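Local coordinates for periplasmic binding protein (Thermotoga lettingae TMO, PDB 4RY8), which binds 5-methylthioribose in a pocket between two lobes and probably serves as the periplasmic solute-binding component of a sugar transporter, at residues N66-R71 and L93-R98; E235-M240 and T297-L302; W247-G252 and P283-R288; G271-P276 and V315-L320. One frame throughout, in Å; residues are numbered along the deposited sequence.

Contact 1. Residues N66-R71 and L93-R98; sequences NFITQR and LDRGIR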
loop_
_atom_site.group_PDB
_atom_site.type_symbol
_atom_site.label_atom_id
_atom_site.label_comp_id
_atom_site.label_asym_id
_atom_site.label_seq_id
_atom_site.Cartn_x
_atom_site.Cartn_y
_atom_site.Cartn_z
ATOM N N ASN C 66 -7.917 -14.559 -34.416
ATOM C CA ASN C 66 -8.758 -15.747 -34.692
ATOM C C ASN C 66 -10.068 -15.583 -33.947
ATOM O O ASN C 66 -11.126 -15.848 -34.505
ATOM C CB ASN C 66 -8.096 -17.071 -34.250
ATOM C CG ASN C 66 -6.826 -17.388 -35.033
ATOM O OD1 ASN C 66 -6.001 -18.209 -34.613
ATOM N ND2 ASN C 66 -6.657 -16.721 -36.169
ATOM N N PHE C 67 -10.005 -15.133 -32.693
ATOM C CA PHE C 67 -11.238 -14.999 -31.912
ATOM C C PHE C 67 -12.141 -13.872 -32.426
ATOM O O PHE C 67 -13.382 -13.978 -32.344
ATOM C CB PHE C 67 -10.936 -14.893 -30.415
ATOM C CG PHE C 67 -10.443 -16.184 -29.825
ATOM C CD1 PHE C 67 -11.185 -17.352 -29.974
ATOM C CD2 PHE C 67 -9.233 -16.251 -29.156
ATOM C CE1 PHE C 67 -10.741 -18.548 -29.450
ATOM C CE2 PHE C 67 -8.780 -17.446 -28.629
ATOM C CZ PHE C 67 -9.531 -18.594 -28.786
ATOM N N ILE C 68 -11.532 -12.816 -32.980
ATOM C CA ILE C 68 -12.304 -11.730 -33.616
ATOM C C ILE C 68 -13.095 -12.279 -34.804
ATOM O O ILE C 68 -14.328 -12.126 -34.880
ATOM C CB ILE C 68 -11.416 -10.536 -34.040
ATOM C CG1 ILE C 68 -10.952 -9.785 -32.796
ATOM C CG2 ILE C 68 -12.205 -9.578 -34.915
ATOM C CD1 ILE C 68 -9.857 -8.753 -33.007
ATOM N N THR C 69 -12.385 -12.960 -35.696
ATOM C CA THR C 69 -12.996 -13.627 -36.852
ATOM C C THR C 69 -14.140 -14.547 -36.449
ATOM O O THR C 69 -15.208 -14.499 -37.045
ATOM C CB THR C 69 -11.945 -14.437 -37.607
ATOM O OG1 THR C 69 -10.911 -13.542 -38.024
ATOM C CG2 THR C 69 -12.561 -15.129 -38.832
ATOM N N GLN C 70 -13.918 -15.371 -35.428
ATOM C CA GLN C 70 -14.987 -16.234 -34.893
ATOM C C GLN C 70 -16.151 -15.442 -34.245
ATOM O O GLN C 70 -17.181 -16.040 -33.881
ATOM C CB GLN C 70 -14.397 -17.223 -33.882
ATOM C CG GLN C 70 -13.355 -18.187 -34.468
ATOM C CD GLN C 70 -12.661 -19.002 -33.390
ATOM O OE1 GLN C 70 -13.271 -19.322 -32.364
ATOM N NE2 GLN C 70 -11.378 -19.330 -33.600
ATOM N N ARG C 71 -15.982 -14.120 -34.085
ATOM C CA ARG C 71 -16.971 -13.264 -33.435
ATOM C C ARG C 71 -17.443 -13.898 -32.114
ATOM O O ARG C 71 -18.632 -14.118 -31.909
ATOM C CB ARG C 71 -18.209 -13.012 -34.314
ATOM C CG ARG C 71 -17.975 -12.805 -35.806
ATOM C CD ARG C 71 -19.175 -13.350 -36.583
ATOM N NE ARG C 71 -19.162 -13.016 -38.001
ATOM C CZ ARG C 71 -20.089 -13.414 -38.875
ATOM N NH1 ARG C 71 -21.115 -14.161 -38.473
ATOM N NH2 ARG C 71 -19.997 -13.060 -40.156
ATOM N N LEU C 93 -13.286 -4.250 -29.971
ATOM C CA LEU C 93 -14.290 -3.330 -29.426
ATOM C C LEU C 93 -15.231 -2.754 -30.469
ATOM O O LEU C 93 -16.449 -2.728 -30.263
ATOM C CB LEU C 93 -13.608 -2.196 -28.654
ATOM C CG LEU C 93 -12.829 -2.588 -27.413
ATOM C CD1 LEU C 93 -11.981 -1.414 -26.955
ATOM C CD2 LEU C 93 -13.773 -3.086 -26.327
ATOM N N ASP C 94 -14.683 -2.328 -31.607
ATOM C CA ASP C 94 -15.489 -1.821 -32.691
ATOM C C ASP C 94 -16.447 -2.855 -33.305
ATOM O O ASP C 94 -17.499 -2.495 -33.820
ATOM C CB ASP C 94 -14.603 -1.301 -33.836
ATOM C CG ASP C 94 -13.860 -0.051 -33.474
ATOM O OD1 ASP C 94 -14.181 0.598 -32.451
ATOM O OD2 ASP C 94 -12.942 0.295 -34.233
ATOM N N ARG C 95 -16.044 -4.112 -33.309
ATOM C CA ARG C 95 -16.881 -5.204 -33.823
ATOM C C ARG C 95 -17.940 -5.643 -32.805
ATOM O O ARG C 95 -18.766 -6.500 -33.112
ATOM C CB ARG C 95 -16.022 -6.422 -34.229
ATOM C CG ARG C 95 -15.079 -6.196 -35.419
ATOM C CD ARG C 95 -15.832 -6.137 -36.739
ATOM N NE ARG C 95 -16.313 -4.780 -37.035
ATOM C CZ ARG C 95 -17.448 -4.474 -37.673
ATOM N NH1 ARG C 95 -18.287 -5.421 -38.102
ATOM N NH2 ARG C 95 -17.756 -3.193 -37.875
ATOM N N GLY C 96 -17.926 -5.076 -31.600
ATOM C CA GLY C 96 -18.967 -5.377 -30.635
ATOM C C GLY C 96 -18.586 -6.506 -29.711
ATOM O O GLY C 96 -19.430 -7.025 -28.976
ATOM N N ILE C 97 -17.317 -6.888 -29.754
ATOM C CA ILE C 97 -16.778 -7.873 -28.814
ATOM C C ILE C 97 -16.395 -7.136 -27.538
ATOM O O ILE C 97 -15.744 -6.057 -27.562
ATOM C CB ILE C 97 -15.583 -8.649 -29.412
ATOM C CG1 ILE C 97 -16.016 -9.392 -30.674
ATOM C CG2 ILE C 97 -14.983 -9.641 -28.406
ATOM C CD1 ILE C 97 -14.872 -9.885 -31.511
ATOM N N ARG C 98 -16.805 -7.710 -26.411
ATOM C CA ARG C 98 -16.493 -7.129 -25.120
ATOM C C ARG C 98 -15.100 -7.634 -24.714
ATOM O O ARG C 98 -14.712 -8.771 -25.040
ATOM C CB ARG C 98 -17.599 -7.446 -24.081
ATOM C CG ARG C 98 -19.022 -7.004 -24.523
ATOM C CD ARG C 98 -19.124 -5.632 -25.239
ATOM N NE ARG C 98 -20.515 -5.299 -25.599
ATOM C CZ ARG C 98 -20.916 -4.435 -26.544
ATOM N NH1 ARG C 98 -20.055 -3.752 -27.294
ATOM N NH2 ARG C 98 -22.214 -4.242 -26.752
#

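Contact 2. Residues E235-M240 and T297-L302; sequences EDIQMM and TNMDEL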
loop_
_atom_site.group_PDB
_atom_site.type_symbol
_atom_site.label_atom_id
_atom_site.label_comp_id
_atom_site.label_asym_id
_atom_site.label_seq_id
_atom_site.Cartn_x
_atom_site.Cartn_y
_atom_site.Cartn_z
ATOM N N GLU C 235 1.806 -25.694 -3.645
ATOM C CA GLU C 235 3.247 -25.905 -3.848
ATOM C C GLU C 235 4.091 -24.929 -3.027
ATOM O O GLU C 235 5.033 -25.330 -2.349
ATOM C CB GLU C 235 3.604 -25.801 -5.333
ATOM C CG GLU C 235 3.234 -27.054 -6.110
ATOM C CD GLU C 235 3.359 -26.883 -7.605
ATOM O OE1 GLU C 235 3.899 -25.839 -8.084
ATOM O OE2 GLU C 235 2.915 -27.813 -8.301
ATOM N N ASP C 236 3.773 -23.639 -3.118
ATOM C CA ASP C 236 4.441 -22.634 -2.310
ATOM C C ASP C 236 4.362 -22.899 -0.830
ATOM O O ASP C 236 5.369 -22.909 -0.124
ATOM C CB ASP C 236 3.810 -21.285 -2.594
ATOM C CG ASP C 236 4.068 -20.809 -4.038
ATOM O OD1 ASP C 236 4.929 -21.423 -4.698
ATOM O OD2 ASP C 236 3.393 -19.859 -4.494
ATOM N N ILE C 237 3.139 -23.092 -0.351
ATOM C CA ILE C 237 2.921 -23.512 1.071
ATOM C C ILE C 237 3.832 -24.668 1.517
ATOM O O ILE C 237 4.528 -24.567 2.573
ATOM C CB ILE C 237 1.436 -23.826 1.301
ATOM C CG1 ILE C 237 0.634 -22.505 1.261
ATOM C CG2 ILE C 237 1.226 -24.576 2.619
ATOM C CD1 ILE C 237 -0.872 -22.666 1.057
ATOM N N GLN C 238 3.840 -25.754 0.726
ATOM C CA GLN C 238 4.617 -26.969 1.057
ATOM C C GLN C 238 6.068 -26.621 1.158
ATOM O O GLN C 238 6.774 -27.076 2.041
ATOM C CB GLN C 238 4.519 -28.026 -0.046
ATOM C CG GLN C 238 3.182 -28.707 -0.158
ATOM C CD GLN C 238 2.974 -29.341 -1.533
ATOM O OE1 GLN C 238 3.828 -29.276 -2.434
ATOM N NE2 GLN C 238 1.828 -29.959 -1.699
ATOM N N MET C 239 6.539 -25.830 0.206
ATOM C CA MET C 239 7.902 -25.435 0.258
ATOM C C MET C 239 8.230 -24.422 1.385
ATOM O O MET C 239 9.382 -24.366 1.830
ATOM C CB MET C 239 8.306 -24.854 -1.099
ATOM C CG MET C 239 8.384 -25.842 -2.259
ATOM S SD MET C 239 9.050 -25.029 -3.750
ATOM C CE MET C 239 10.567 -24.400 -3.074
ATOM N N MET C 240 7.258 -23.609 1.816
ATOM C CA MET C 240 7.467 -22.662 2.919
ATOM C C MET C 240 7.532 -23.393 4.269
ATOM O O MET C 240 8.300 -23.028 5.143
ATOM C CB MET C 240 6.369 -21.588 2.963
ATOM C CG MET C 240 6.465 -20.541 1.823
ATOM S SD MET C 240 5.136 -19.314 1.651
ATOM C CE MET C 240 5.590 -18.227 3.008
ATOM N N THR C 297 -1.195 -26.561 5.379
ATOM C CA THR C 297 -0.461 -27.360 4.393
ATOM C C THR C 297 -0.945 -27.185 2.943
ATOM O O THR C 297 -0.326 -27.710 2.024
ATOM C CB THR C 297 -0.620 -28.857 4.680
ATOM O OG1 THR C 297 -1.880 -29.285 4.167
ATOM C CG2 THR C 297 -0.545 -29.146 6.162
ATOM N N ASN C 298 -2.054 -26.482 2.726
ATOM C CA ASN C 298 -2.590 -26.306 1.380
ATOM C C ASN C 298 -3.525 -25.084 1.272
ATOM O O ASN C 298 -3.889 -24.480 2.278
ATOM C CB ASN C 298 -3.269 -27.591 0.879
ATOM C CG ASN C 298 -4.545 -27.927 1.647
ATOM O OD1 ASN C 298 -5.270 -27.043 2.087
ATOM N ND2 ASN C 298 -4.846 -29.203 1.752
ATOM N N MET C 299 -3.853 -24.682 0.045
ATOM C CA MET C 299 -4.726 -23.532 -0.165
ATOM C C MET C 299 -6.104 -23.655 0.500
ATOM O O MET C 299 -6.682 -22.661 0.950
ATOM C CB MET C 299 -4.884 -23.239 -1.659
ATOM C CG MET C 299 -3.664 -22.607 -2.300
ATOM S SD MET C 299 -3.330 -20.944 -1.691
ATOM C CE MET C 299 -4.729 -20.030 -2.339
ATOM N N ASP C 300 -6.628 -24.864 0.617
ATOM C CA ASP C 300 -7.928 -25.026 1.264
ATOM C C ASP C 300 -7.854 -24.472 2.681
ATOM O O ASP C 300 -8.644 -23.626 3.084
ATOM C CB ASP C 300 -8.329 -26.496 1.278
ATOM C CG ASP C 300 -8.557 -27.043 -0.117
ATOM O OD1 ASP C 300 -9.284 -26.384 -0.892
ATOM O OD2 ASP C 300 -7.996 -28.115 -0.449
ATOM N N GLU C 301 -6.861 -24.962 3.406
ATOM C CA GLU C 301 -6.577 -24.574 4.781
ATOM C C GLU C 301 -6.156 -23.147 4.951
ATOM O O GLU C 301 -6.349 -22.547 5.982
ATOM C CB GLU C 301 -5.515 -25.519 5.378
ATOM C CG GLU C 301 -6.067 -26.928 5.633
ATOM C CD GLU C 301 -4.990 -28.003 5.729
ATOM O OE1 GLU C 301 -3.771 -27.680 5.744
ATOM O OE2 GLU C 301 -5.365 -29.189 5.749
ATOM N N LEU C 302 -5.572 -22.549 3.934
ATOM C CA LEU C 302 -5.123 -21.206 4.147
ATOM C C LEU C 302 -6.282 -20.219 4.074
ATOM O O LEU C 302 -6.319 -19.232 4.796
ATOM C CB LEU C 302 -4.065 -20.842 3.114
ATOM C CG LEU C 302 -3.799 -19.368 3.127
ATOM C CD1 LEU C 302 -3.231 -18.814 4.410
ATOM C CD2 LEU C 302 -2.802 -19.111 2.000
#

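Contact 3. Residues W247-G252 and P283-R288; sequences WVATVG and PQLITR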
loop_
_atom_site.group_PDB
_atom_site.type_symbol
_atom_site.label_atom_id
_atom_site.label_comp_id
_atom_site.label_asym_id
_atom_site.label_seq_id
_atom_site.Cartn_x
_atom_site.Cartn_y
_atom_site.Cartn_z
ATOM N N TRP C 247 12.307 -19.566 3.171
ATOM C CA TRP C 247 11.186 -18.826 2.586
ATOM C C TRP C 247 10.280 -18.287 3.684
ATOM O O TRP C 247 9.476 -19.040 4.254
ATOM C CB TRP C 247 10.428 -19.726 1.623
ATOM C CG TRP C 247 9.530 -18.987 0.614
ATOM C CD1 TRP C 247 9.123 -17.691 0.648
ATOM C CD2 TRP C 247 8.908 -19.577 -0.517
ATOM N NE1 TRP C 247 8.309 -17.421 -0.438
ATOM C CE2 TRP C 247 8.179 -18.568 -1.176
ATOM C CE3 TRP C 247 8.942 -20.858 -1.074
ATOM C CZ2 TRP C 247 7.436 -18.821 -2.303
ATOM C CZ3 TRP C 247 8.236 -21.088 -2.250
ATOM C CH2 TRP C 247 7.492 -20.088 -2.837
ATOM N N VAL C 248 10.393 -16.998 4.011
ATOM C CA VAL C 248 9.724 -16.497 5.253
ATOM C C VAL C 248 8.364 -15.792 5.091
ATOM O O VAL C 248 7.541 -15.806 6.001
ATOM C CB VAL C 248 10.672 -15.662 6.150
ATOM C CG1 VAL C 248 11.841 -16.520 6.628
ATOM C CG2 VAL C 248 11.179 -14.466 5.444
ATOM N N ALA C 249 8.114 -15.217 3.927
ATOM C CA ALA C 249 6.862 -14.560 3.649
ATOM C C ALA C 249 6.611 -14.443 2.145
ATOM O O ALA C 249 7.557 -14.381 1.339
ATOM C CB ALA C 249 6.844 -13.169 4.277
ATOM N N THR C 250 5.324 -14.449 1.804
ATOM C CA THR C 250 4.834 -14.116 0.478
ATOM C C THR C 250 3.554 -13.278 0.638
ATOM O O THR C 250 2.838 -13.309 1.663
ATOM C CB THR C 250 4.568 -15.406 -0.387
ATOM O OG1 THR C 250 4.378 -15.083 -1.772
ATOM C CG2 THR C 250 3.341 -16.162 0.093
ATOM N N VAL C 251 3.292 -12.506 -0.391
ATOM C CA VAL C 251 2.119 -11.694 -0.494
ATOM C C VAL C 251 1.352 -12.132 -1.737
ATOM O O VAL C 251 1.893 -12.181 -2.850
ATOM C CB VAL C 251 2.555 -10.208 -0.542
ATOM C CG1 VAL C 251 1.439 -9.319 -1.067
ATOM C CG2 VAL C 251 2.996 -9.814 0.883
ATOM N N GLY C 252 0.082 -12.451 -1.564
ATOM C CA GLY C 252 -0.710 -12.861 -2.726
ATOM C C GLY C 252 -2.203 -12.999 -2.576
ATOM O O GLY C 252 -2.784 -12.569 -1.573
ATOM N N PRO C 283 -4.781 -8.326 -2.010
ATOM C CA PRO C 283 -3.739 -9.299 -1.699
ATOM C C PRO C 283 -3.411 -9.348 -0.254
ATOM O O PRO C 283 -3.619 -8.361 0.446
ATOM C CB PRO C 283 -2.498 -8.710 -2.382
ATOM C CG PRO C 283 -2.735 -7.245 -2.210
ATOM C CD PRO C 283 -4.204 -7.014 -2.394
ATOM N N GLN C 284 -2.818 -10.446 0.187
ATOM C CA GLN C 284 -2.625 -10.670 1.619
ATOM C C GLN C 284 -1.224 -11.094 1.917
ATOM O O GLN C 284 -0.714 -11.985 1.253
ATOM C CB GLN C 284 -3.503 -11.823 2.141
ATOM C CG GLN C 284 -4.962 -11.802 1.724
ATOM C CD GLN C 284 -5.728 -10.616 2.258
ATOM O OE1 GLN C 284 -5.478 -10.145 3.368
ATOM N NE2 GLN C 284 -6.680 -10.114 1.450
ATOM N N LEU C 285 -0.668 -10.543 2.995
ATOM C CA LEU C 285 0.563 -11.031 3.617
ATOM C C LEU C 285 0.372 -12.398 4.283
ATOM O O LEU C 285 -0.546 -12.620 5.110
ATOM C CB LEU C 285 1.109 -9.999 4.628
ATOM C CG LEU C 285 2.442 -10.291 5.364
ATOM C CD1 LEU C 285 3.643 -10.374 4.422
ATOM C CD2 LEU C 285 2.687 -9.220 6.424
ATOM N N ILE C 286 1.239 -13.325 3.910
ATOM C CA ILE C 286 1.179 -14.697 4.395
ATOM C C ILE C 286 2.578 -15.076 4.848
ATOM O O ILE C 286 3.437 -15.305 4.026
ATOM C CB ILE C 286 0.700 -15.662 3.279
ATOM C CG1 ILE C 286 -0.719 -15.265 2.818
ATOM C CG2 ILE C 286 0.715 -17.094 3.831
ATOM C CD1 ILE C 286 -1.091 -15.687 1.428
ATOM N N THR C 287 2.811 -15.151 6.153
ATOM C CA THR C 287 4.145 -15.489 6.658
ATOM C C THR C 287 4.305 -17.002 6.911
ATOM O O THR C 287 3.328 -17.715 7.142
ATOM C CB THR C 287 4.483 -14.688 7.933
ATOM O OG1 THR C 287 3.740 -15.210 9.035
ATOM C CG2 THR C 287 4.157 -13.206 7.789
ATOM N N ARG C 288 5.551 -17.474 6.820
ATOM C CA ARG C 288 5.866 -18.866 7.135
ATOM C C ARG C 288 5.409 -19.195 8.559
ATOM O O ARG C 288 4.906 -20.288 8.822
ATOM C CB ARG C 288 7.371 -19.118 6.998
ATOM C CG ARG C 288 7.795 -20.448 7.560
ATOM C CD ARG C 288 9.236 -20.821 7.292
ATOM N NE ARG C 288 9.396 -22.251 7.530
ATOM C CZ ARG C 288 9.405 -22.826 8.727
ATOM N NH1 ARG C 288 9.285 -22.113 9.837
ATOM N NH2 ARG C 288 9.543 -24.130 8.815
#

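Contact 4. Residues G271-P276 and V315-L320; sequences GGEKLP and VWPEWL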
loop_
_atom_site.group_PDB
_atom_site.type_symbol
_atom_site.label_atom_id
_atom_site.label_comp_id
_atom_site.label_asym_id
_atom_site.label_seq_id
_atom_site.Cartn_x
_atom_site.Cartn_y
_atom_site.Cartn_z
ATOM N N GLY C 271 -23.735 -9.708 -20.907
ATOM C CA GLY C 271 -25.057 -9.347 -20.386
ATOM C C GLY C 271 -25.444 -7.861 -20.381
ATOM O O GLY C 271 -26.542 -7.519 -19.956
ATOM N N GLY C 272 -24.557 -6.974 -20.835
ATOM C CA GLY C 272 -24.865 -5.544 -20.942
ATOM C C GLY C 272 -24.536 -4.722 -19.704
ATOM O O GLY C 272 -24.821 -3.526 -19.660
ATOM N N GLU C 273 -23.936 -5.355 -18.699
ATOM C CA GLU C 273 -23.575 -4.682 -17.464
ATOM C C GLU C 273 -22.352 -3.765 -17.638
ATOM O O GLU C 273 -21.389 -4.117 -18.322
ATOM C CB GLU C 273 -23.272 -5.704 -16.369
ATOM C CG GLU C 273 -24.444 -6.557 -15.964
ATOM C CD GLU C 273 -25.483 -5.817 -15.120
ATOM O OE1 GLU C 273 -25.191 -4.747 -14.541
ATOM O OE2 GLU C 273 -26.609 -6.326 -15.034
ATOM N N LYS C 274 -22.419 -2.590 -17.018
ATOM C CA LYS C 274 -21.291 -1.672 -16.936
ATOM C C LYS C 274 -20.515 -2.041 -15.676
ATOM O O LYS C 274 -21.087 -2.118 -14.585
ATOM C CB LYS C 274 -21.763 -0.207 -16.883
ATOM N N LEU C 275 -19.224 -2.291 -15.857
ATOM C CA LEU C 275 -18.344 -2.709 -14.788
ATOM C C LEU C 275 -17.450 -1.574 -14.366
ATOM O O LEU C 275 -17.159 -0.674 -15.165
ATOM C CB LEU C 275 -17.489 -3.914 -15.220
ATOM C CG LEU C 275 -17.919 -5.326 -14.719
ATOM C CD1 LEU C 275 -19.431 -5.489 -14.633
ATOM C CD2 LEU C 275 -17.305 -6.448 -15.558
ATOM N N PRO C 276 -16.981 -1.624 -13.119
ATOM C CA PRO C 276 -15.941 -0.690 -12.745
ATOM C C PRO C 276 -14.722 -0.795 -13.705
ATOM O O PRO C 276 -14.473 -1.841 -14.305
ATOM C CB PRO C 276 -15.569 -1.129 -11.322
ATOM C CG PRO C 276 -16.799 -1.841 -10.791
ATOM C CD PRO C 276 -17.498 -2.417 -11.976
ATOM N N VAL C 315 -18.426 -8.354 -8.780
ATOM C CA VAL C 315 -19.146 -8.623 -10.027
ATOM C C VAL C 315 -20.110 -9.802 -9.942
ATOM O O VAL C 315 -19.931 -10.819 -10.619
ATOM C CB VAL C 315 -18.191 -8.822 -11.225
ATOM C CG1 VAL C 315 -18.980 -8.876 -12.520
ATOM C CG2 VAL C 315 -17.197 -7.671 -11.283
ATOM N N TRP C 316 -21.145 -9.638 -9.126
ATOM C CA TRP C 316 -22.195 -10.630 -8.998
ATOM C C TRP C 316 -23.571 -9.984 -9.228
ATOM O O TRP C 316 -24.425 -10.003 -8.326
ATOM C CB TRP C 316 -22.148 -11.253 -7.594
ATOM C CG TRP C 316 -21.019 -12.234 -7.348
ATOM C CD1 TRP C 316 -19.866 -12.003 -6.667
ATOM C CD2 TRP C 316 -20.976 -13.599 -7.755
ATOM N NE1 TRP C 316 -19.088 -13.133 -6.646
ATOM C CE2 TRP C 316 -19.751 -14.130 -7.306
ATOM C CE3 TRP C 316 -21.850 -14.424 -8.470
ATOM C CZ2 TRP C 316 -19.378 -15.447 -7.537
ATOM C CZ3 TRP C 316 -21.483 -15.736 -8.697
ATOM C CH2 TRP C 316 -20.254 -16.236 -8.233
ATOM N N PRO C 317 -23.812 -9.428 -10.434
ATOM C CA PRO C 317 -25.139 -8.855 -10.683
ATOM C C PRO C 317 -26.237 -9.868 -10.379
ATOM O O PRO C 317 -25.991 -11.079 -10.400
ATOM C CB PRO C 317 -25.122 -8.492 -12.181
ATOM C CG PRO C 317 -23.792 -8.919 -12.713
ATOM C CD PRO C 317 -22.880 -9.185 -11.551
ATOM N N GLU C 318 -27.437 -9.391 -10.097
ATOM C CA GLU C 318 -28.474 -10.287 -9.609
ATOM C C GLU C 318 -28.712 -11.446 -10.554
ATOM O O GLU C 318 -28.782 -12.607 -10.128
ATOM C CB GLU C 318 -29.790 -9.532 -9.397
ATOM C CG GLU C 318 -29.741 -8.496 -8.291
ATOM C CD GLU C 318 -29.225 -9.063 -6.987
ATOM O OE1 GLU C 318 -28.568 -8.303 -6.249
ATOM O OE2 GLU C 318 -29.470 -10.261 -6.707
ATOM N N TRP C 319 -28.857 -11.123 -11.836
ATOM C CA TRP C 319 -29.146 -12.135 -12.851
ATOM C C TRP C 319 -28.061 -13.209 -12.973
ATOM O O TRP C 319 -28.349 -14.370 -13.225
ATOM C CB TRP C 319 -29.419 -11.463 -14.206
ATOM C CG TRP C 319 -28.262 -10.699 -14.794
ATOM C CD1 TRP C 319 -28.018 -9.353 -14.687
ATOM C CD2 TRP C 319 -27.213 -11.235 -15.603
ATOM N NE1 TRP C 319 -26.867 -9.032 -15.364
ATOM C CE2 TRP C 319 -26.353 -10.165 -15.937
ATOM C CE3 TRP C 319 -26.904 -12.513 -16.069
ATOM C CZ2 TRP C 319 -25.229 -10.332 -16.736
ATOM C CZ3 TRP C 319 -25.751 -12.675 -16.851
ATOM C CH2 TRP C 319 -24.935 -11.581 -17.165
ATOM N N LEU C 320 -26.815 -12.824 -12.783
ATOM C CA LEU C 320 -25.724 -13.764 -12.912
ATOM C C LEU C 320 -25.652 -14.754 -11.761
ATOM O O LEU C 320 -25.375 -15.933 -11.986
ATOM C CB LEU C 320 -24.387 -13.024 -13.030
ATOM C CG LEU C 320 -23.195 -13.877 -13.474
ATOM C CD1 LEU C 320 -22.328 -13.079 -14.438
ATOM C CD2 LEU C 320 -22.364 -14.359 -12.287
#

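Contact 1. Residues N66-R71 and L93-R98
Two staggered torsions aim Ile97 at Ile68: with chi1 at -60° its CG1 stands beside the backbone N, and with chi2 at 165° the branch stays extended, carrying CD1 across to the end of helix 57-69. There CD1 lies 3.8 Å from Ile68 CA and touches backbone as much as side chain. Its approach to Ile68 CG1 (4.1 Å) is the side-chain part of the contact, the two isoleucines crossing at about a right angle. The same methyl also nears Arg71 CA at 4.4 Å, while Ile68 CG2 brushes Arg95 CG more loosely. No hydrogen bond crosses; the contact is van der Waals packing. A branched aliphatic suits the place of Ile97, because it can fill the corner between the helix end and Ile75 of strand 74-78, on which it also packs. Arg71 and Arg95 carry their charged ends away from the apolar patch. Arg71 and Gly96 both take positive phi, each with bonds back into the last turn, such as Arg71 N to Ile68 O, 2.7 Å. Here a Schellman motif ends each of two consecutive helices, and the chain then enters the next parallel strand, 74-78 or 98-102, as in the beta-alpha-beta succession of a Rossmann-like lobe.

Contact 2. Residues E235-M240 and T297-L302
Ile237 points from helix 234-240 straight at the start of helix 299-305, and its two branches divide the work. CB sits back from the partner and forks. From it CG2, anti to the backbone N, goes to the peptide group of Thr297, 3.4 Å from Thr297 C and almost as near to Thr297 O. The longer branch runs through CG1 to CD1, which rests on the next peptide link, 3.6 Å from Asn298 C. The same methyl meets two side chains: Met299 SD at 4.1 Å, brought round by bends at chi2 and chi3, and Leu302 CD2 at 4.2 Å. A beta-branched residue fits here because its two arms span successive peptides, while the flexible thioether of Met299 moulds itself to the tip. The backbone so covered is fixed by polar bonds of its own. Asn298 OD1 accepts from Glu301 N (2.9 Å) in a nearly straight bond, N-H...O 174°, and Glu301 OE1 in turn takes both Thr297 N and Thr297 OG1, pinning the residue before the cap. Met299 N is bound by Thr234 OG1, a second tie between the two helix regions. The asparagine N-cap is a classic way to begin a helix; here that start docks on helix 234-240 of the lobe with the mixed sheet.

Contact 3. Residues W247-G252 and P283-R288
The flat groups joining Val248 to Arg288 and Gly252 to Gln284 are peptide units, met in different ways. Arg288 N stands above the plane of the Val248 carbonyl, 44° out of it, and bonds to Val248 O at 2.7 Å. Gly252 N likewise comes from above the plane of the Gln284 carbonyl, whereas Ile286 N meets Thr250 O almost end-on (2.8 Å). Over one face of the sheet, Val251 CG2 packs on Leu285 CD1 (3.6 Å) and Val251 CG1 lies beside Pro283 CB (4.2 Å), with Ile121 of helix 118-132 against both residues. Replacing Val251 by an alanine would probably open a gap under that helix and leave Leu285 CD1 with only the more distant Ala249 CB beside it across the pair. On the other face Thr250 CG2 lies alongside Ile286, its hydroxyl turned to Asp231 O and Ser229 OG. Four backbone bonds hold the strand pair and a fifth, from Arg288 N, extends the ladder into the next helix; the cost is Trp247 O, buried without a polar partner against aliphatic Arg288 CB.

Contact 4. Residues G271-P276 and V315-L320
Trp319 and Glu273 bury the most surface here, with Val315 next. The indole N-H of Trp319 is the polar link: NE1 gives a hydrogen bond to Glu273 OE2 of 2.7 Å, bent to 148° at the hydrogen. Glu273 OE2 lies in the ring plane, while the N-H meets that oxygen on the anti side of the carboxylate, somewhat out of the carboxylate plane; the two planes are only 25° apart. Chi1 of Glu273 (-64°, CG beside the backbone N) sets CG in plane at the indole edge, 3.5 Å from Trp319 NE1, and a bend at chi2 then turns the carboxylate to the N-H and to Pro317, whose CB is 3.9 Å from Glu273 OE2. Beyond the N-H, Trp319 CZ2 comes to 3.8 Å from Gly271 CA; a side chain on that glycine would run into the ring. A phenylalanine in place of Trp319 would probably leave the Glu273 carboxylate without its indole donor and free to swing away. The third large share is Val315, whose CG1 meets Leu275 CD1 at 4.0 Å, the two aliphatic chains crossing at about a right angle. Around this surface seam, Phe10 meets the Trp319 ring, and Val315 and Leu275 rest on Ala268 and Ala265 of helix 255-270. The segment 271-276 leads from that helix toward edge strand 278-280, while 315-320 opens helix 318-326, whose Leu320 reaches Leu44 of helix 28-44.

Contacts 2 and 3 belong together, with centres about 11 Å apart in the lobe of the mixed sheet: Met240 and Asp236 of the helix pack on Trp247 of the strand. Contact 3 is the most buried and rests on a backbone ladder; contact 2, partly buried, sets the flank of helix 234-240 against the start of helix 299-305, and no hydrogen bond crosses between its two segments; the bonds of Asn298 and Glu301 shape the helix start. Contacts 1 and 4 lie in the lobe of the parallel sheet, without touching. Contact 1 is a small packing contact between the end of helix 57-69 and the turn after helix 82-94, whereas contact 4, at the surface, adds an indole-carboxylate bond.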